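Local structure of protease LasA (Pseudomonas aeruginosa, 3IT5) at residues V67-P72 and T97-Y102. The protein degrades elastin and the pentaglycine cross-links of staphylococcal peptidoglycan, preferring to cut between Gly-Gly and Ala or Gly, as a secreted zinc metalloendopeptidase of the M23 family. Residues are numbered along the deposited sequence; the frame is centred on the assembly and turned at random.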
ATOM      1  N   VAL A  67      -2.463  -3.376  10.337  1.00  5.99           N
ATOM      2  CA  VAL A  67      -3.450  -4.337   9.832  1.00  6.15           C
ATOM      3  C   VAL A  67      -2.817  -5.173   8.720  1.00  6.24           C
ATOM      4  O   VAL A  67      -2.014  -4.660   7.932  1.00  6.35           O
ATOM      5  CB  VAL A  67      -4.707  -3.611   9.260  1.00  6.23           C
ATOM      6  CG1 VAL A  67      -5.593  -4.562   8.446  1.00  6.45           C
ATOM      7  CG2 VAL A  67      -5.522  -2.969  10.375  1.00  6.32           C
ATOM      8  N   ARG A  68      -3.181  -6.453   8.665  1.00  6.12           N
ATOM      9  CA  ARG A  68      -2.787  -7.347   7.577  1.00  6.23           C
ATOM     10  C   ARG A  68      -4.042  -7.988   6.971  1.00  6.12           C
ATOM     11  O   ARG A  68      -4.962  -8.378   7.697  1.00  6.09           O
ATOM     12  CB  ARG A  68      -1.805  -8.413   8.099  1.00  6.59           C
ATOM     13  CG  ARG A  68      -1.409  -9.537   7.121  1.00  7.59           C
ATOM     14  CD  ARG A  68      -0.033  -9.331   6.451  1.00  9.86           C
ATOM     15  NE  ARG A  68       0.987  -8.788   7.353  1.00 11.03           N
ATOM     16  CZ  ARG A  68       1.854  -9.505   8.066  1.00 12.04           C
ATOM     17  NH1 ARG A  68       1.862 -10.835   8.009  1.00 13.31           N
ATOM     18  NH2 ARG A  68       2.731  -8.881   8.843  1.00 12.36           N
ATOM     19  N   VAL A  69      -4.085  -8.075   5.643  1.00  5.99           N
ATOM     20  CA  VAL A  69      -5.166  -8.777   4.950  1.00  5.67           C
ATOM     21  C   VAL A  69      -4.567  -9.995   4.247  1.00  5.69           C
ATOM     22  O   VAL A  69      -3.671  -9.860   3.411  1.00  5.50           O
ATOM     23  CB  VAL A  69      -5.927  -7.850   3.959  1.00  5.50           C
ATOM     24  CG1 VAL A  69      -7.066  -8.601   3.262  1.00  5.87           C
ATOM     25  CG2 VAL A  69      -6.482  -6.629   4.691  1.00  5.62           C
ATOM     26  N   THR A  70      -5.053 -11.181   4.605  1.00  5.53           N
ATOM     27  CA  THR A  70      -4.454 -12.428   4.146  1.00  5.35           C
ATOM     28  C   THR A  70      -5.420 -13.250   3.294  1.00  5.63           C
ATOM     29  O   THR A  70      -6.486 -13.661   3.768  1.00  5.59           O
ATOM     30  CB  THR A  70      -3.956 -13.270   5.344  1.00  5.44           C
ATOM     31  OG1 THR A  70      -3.127 -12.456   6.190  1.00  5.00           O
ATOM     32  CG2 THR A  70      -3.173 -14.493   4.863  1.00  5.16           C
ATOM     33  N   HIS A  71      -5.037 -13.476   2.039  1.00  5.66           N
ATOM     34  CA  HIS A  71      -5.821 -14.264   1.082  1.00  6.16           C
ATOM     35  C   HIS A  71      -5.570 -15.764   1.304  1.00  6.04           C
ATOM     36  O   HIS A  71      -4.510 -16.140   1.816  1.00  5.95           O
ATOM     37  CB  HIS A  71      -5.445 -13.850  -0.348  1.00  6.26           C
ATOM     38  CG  HIS A  71      -6.431 -14.272  -1.396  1.00  6.66           C
ATOM     39  ND1 HIS A  71      -7.625 -13.615  -1.603  1.00  7.32           N
ATOM     40  CD2 HIS A  71      -6.388 -15.269  -2.310  1.00  6.96           C
ATOM     41  CE1 HIS A  71      -8.283 -14.199  -2.589  1.00  7.15           C
ATOM     42  NE2 HIS A  71      -7.553 -15.204  -3.038  1.00  7.19           N
ATOM     43  N   PRO A  72      -6.547 -16.630   0.949  1.00  6.22           N
ATOM     44  CA  PRO A  72      -6.305 -18.084   1.026  1.00  6.31           C
ATOM     45  C   PRO A  72      -5.123 -18.569   0.170  1.00  6.52           C
ATOM     46  O   PRO A  72      -4.572 -19.638   0.430  1.00  6.39           O
ATOM     47  CB  PRO A  72      -7.616 -18.682   0.510  1.00  6.35           C
ATOM     48  CG  PRO A  72      -8.647 -17.646   0.833  1.00  6.32           C
ATOM     49  CD  PRO A  72      -7.959 -16.328   0.647  1.00  6.25           C
ATOM     50  N   THR A  97     -12.696  -2.605   0.900  1.00  5.69           N
ATOM     51  CA  THR A  97     -13.296  -2.524   2.235  1.00  5.67           C
ATOM     52  C   THR A  97     -12.463  -1.571   3.085  1.00  5.63           C
ATOM     53  O   THR A  97     -11.280  -1.815   3.311  1.00  5.67           O
ATOM     54  CB  THR A  97     -13.389  -3.904   2.939  1.00  5.83           C
ATOM     55  OG1 THR A  97     -14.272  -4.767   2.210  1.00  5.70           O
ATOM     56  CG2 THR A  97     -13.923  -3.744   4.367  1.00  6.02           C
ATOM     57  N   LYS A  98     -13.081  -0.490   3.558  1.00  5.49           N
ATOM     58  CA  LYS A  98     -12.358   0.496   4.358  1.00  5.25           C
ATOM     59  C   LYS A  98     -11.828  -0.114   5.654  1.00  4.92           C
ATOM     60  O   LYS A  98     -12.594  -0.618   6.472  1.00  4.91           O
ATOM     61  CB  LYS A  98     -13.228   1.727   4.642  1.00  5.09           C
ATOM     62  CG  LYS A  98     -12.561   2.772   5.531  1.00  4.79           C
ATOM     63  CD  LYS A  98     -13.346   4.082   5.529  1.00  4.28           C
ATOM     64  CE  LYS A  98     -12.802   5.069   6.565  1.00  3.64           C
ATOM     65  NZ  LYS A  98     -13.433   6.415   6.398  1.00  3.66           N
ATOM     66  N   LEU A  99     -10.508  -0.062   5.820  1.00  4.87           N
ATOM     67  CA  LEU A  99      -9.836  -0.606   7.004  1.00  4.39           C
ATOM     68  C   LEU A  99      -9.681   0.444   8.097  1.00  4.37           C
ATOM     69  O   LEU A  99      -9.537   0.109   9.277  1.00  4.23           O
ATOM     70  CB  LEU A  99      -8.458  -1.155   6.623  1.00  4.34           C
ATOM     71  CG  LEU A  99      -8.376  -2.163   5.469  1.00  4.23           C
ATOM     72  CD1 LEU A  99      -6.939  -2.651   5.288  1.00  3.92           C
ATOM     73  CD2 LEU A  99      -9.315  -3.341   5.699  1.00  4.11           C
ATOM     74  N   GLY A 100      -9.692   1.713   7.688  1.00  4.09           N
ATOM     75  CA  GLY A 100      -9.537   2.838   8.599  1.00  3.79           C
ATOM     76  C   GLY A 100      -9.018   4.066   7.873  1.00  4.14           C
ATOM     77  O   GLY A 100      -9.479   4.403   6.775  1.00  3.81           O
ATOM     78  N   VAL A 101      -8.054   4.738   8.494  1.00  3.93           N
ATOM     79  CA  VAL A 101      -7.383   5.885   7.885  1.00  4.23           C
ATOM     80  C   VAL A 101      -5.893   5.755   8.132  1.00  4.31           C
ATOM     81  O   VAL A 101      -5.480   4.989   9.009  1.00  4.45           O
ATOM     82  CB  VAL A 101      -7.888   7.237   8.470  1.00  4.28           C
ATOM     83  CG1 VAL A 101      -9.308   7.549   7.993  1.00  4.11           C
ATOM     84  CG2 VAL A 101      -7.825   7.232  10.002  1.00  4.32           C
ATOM     85  N   TYR A 102      -5.077   6.474   7.360  1.00  4.39           N
ATOM     86  CA  TYR A 102      -3.683   6.623   7.757  1.00  4.35           C
ATOM     87  C   TYR A 102      -3.587   7.703   8.831  1.00  4.34           C
ATOM     88  O   TYR A 102      -4.423   8.605   8.889  1.00  4.28           O
ATOM     89  CB  TYR A 102      -2.727   6.841   6.571  1.00  4.44           C
ATOM     90  CG  TYR A 102      -2.956   8.057   5.695  1.00  4.42           C
ATOM     91  CD1 TYR A 102      -2.460   9.309   6.058  1.00  4.65           C
ATOM     92  CD2 TYR A 102      -3.614   7.941   4.472  1.00  4.34           C
ATOM     93  CE1 TYR A 102      -2.648  10.424   5.242  1.00  4.75           C
ATOM     94  CE2 TYR A 102      -3.804   9.049   3.645  1.00  4.68           C
ATOM     95  CZ  TYR A 102      -3.321  10.284   4.036  1.00  5.02           C
ATOM     96  OH  TYR A 102      -3.509  11.377   3.225  1.00  5.07           O
TER
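No flat group enters the meeting of Leu-99 with Val-67 and Val-69; the imidazole of His-71, beyond the end of the strand, carries Pro-72 CD over one face, 3.3 Å above its plane and displaced toward the rim. The contact itself is purely aliphatic and illustrates how one branched side chain can bridge two residues spaced two apart on a β-strand. A single methyl does the bridging. Leu-99 CD1 lies 3.9 Å from Val-67 CG1 and 4.0 Å from Val-69 CG2, so it rests over the seam between the valines. They offer different branches: CG1 of Val-67 stands anti to its backbone N (chi1 167°) and leans along the strand toward Val-69, whose CG2 leans back, until the two methyls are 4.4 Å apart. The leucine is extended at its second torsion, with CD1 anti to CA (chi2 -177°), which carries this methyl outward from its own backbone. No hydrogen bond joins the segments, and the closest CA atoms, those of Val-67 and Leu-99, are 7.9 Å apart. The backbones of Val-67 and Val-69 are hydrogen-bonded to Tyr-79 and Thr-77 of strand 75-83, while Ile-85 also packs on Val-67, and His-55 on Val-69. Leu-99 and Gly-100 together face Val-51 in a classic β-bulge. Strands 66-70 and 98-102 each pair with 75-83, and their buried side chains meet over one face of the curled antiparallel sheet of the M23 peptidase domain, where the side chain of Val-67 is about 11 Å from that of the zinc ligand His-122.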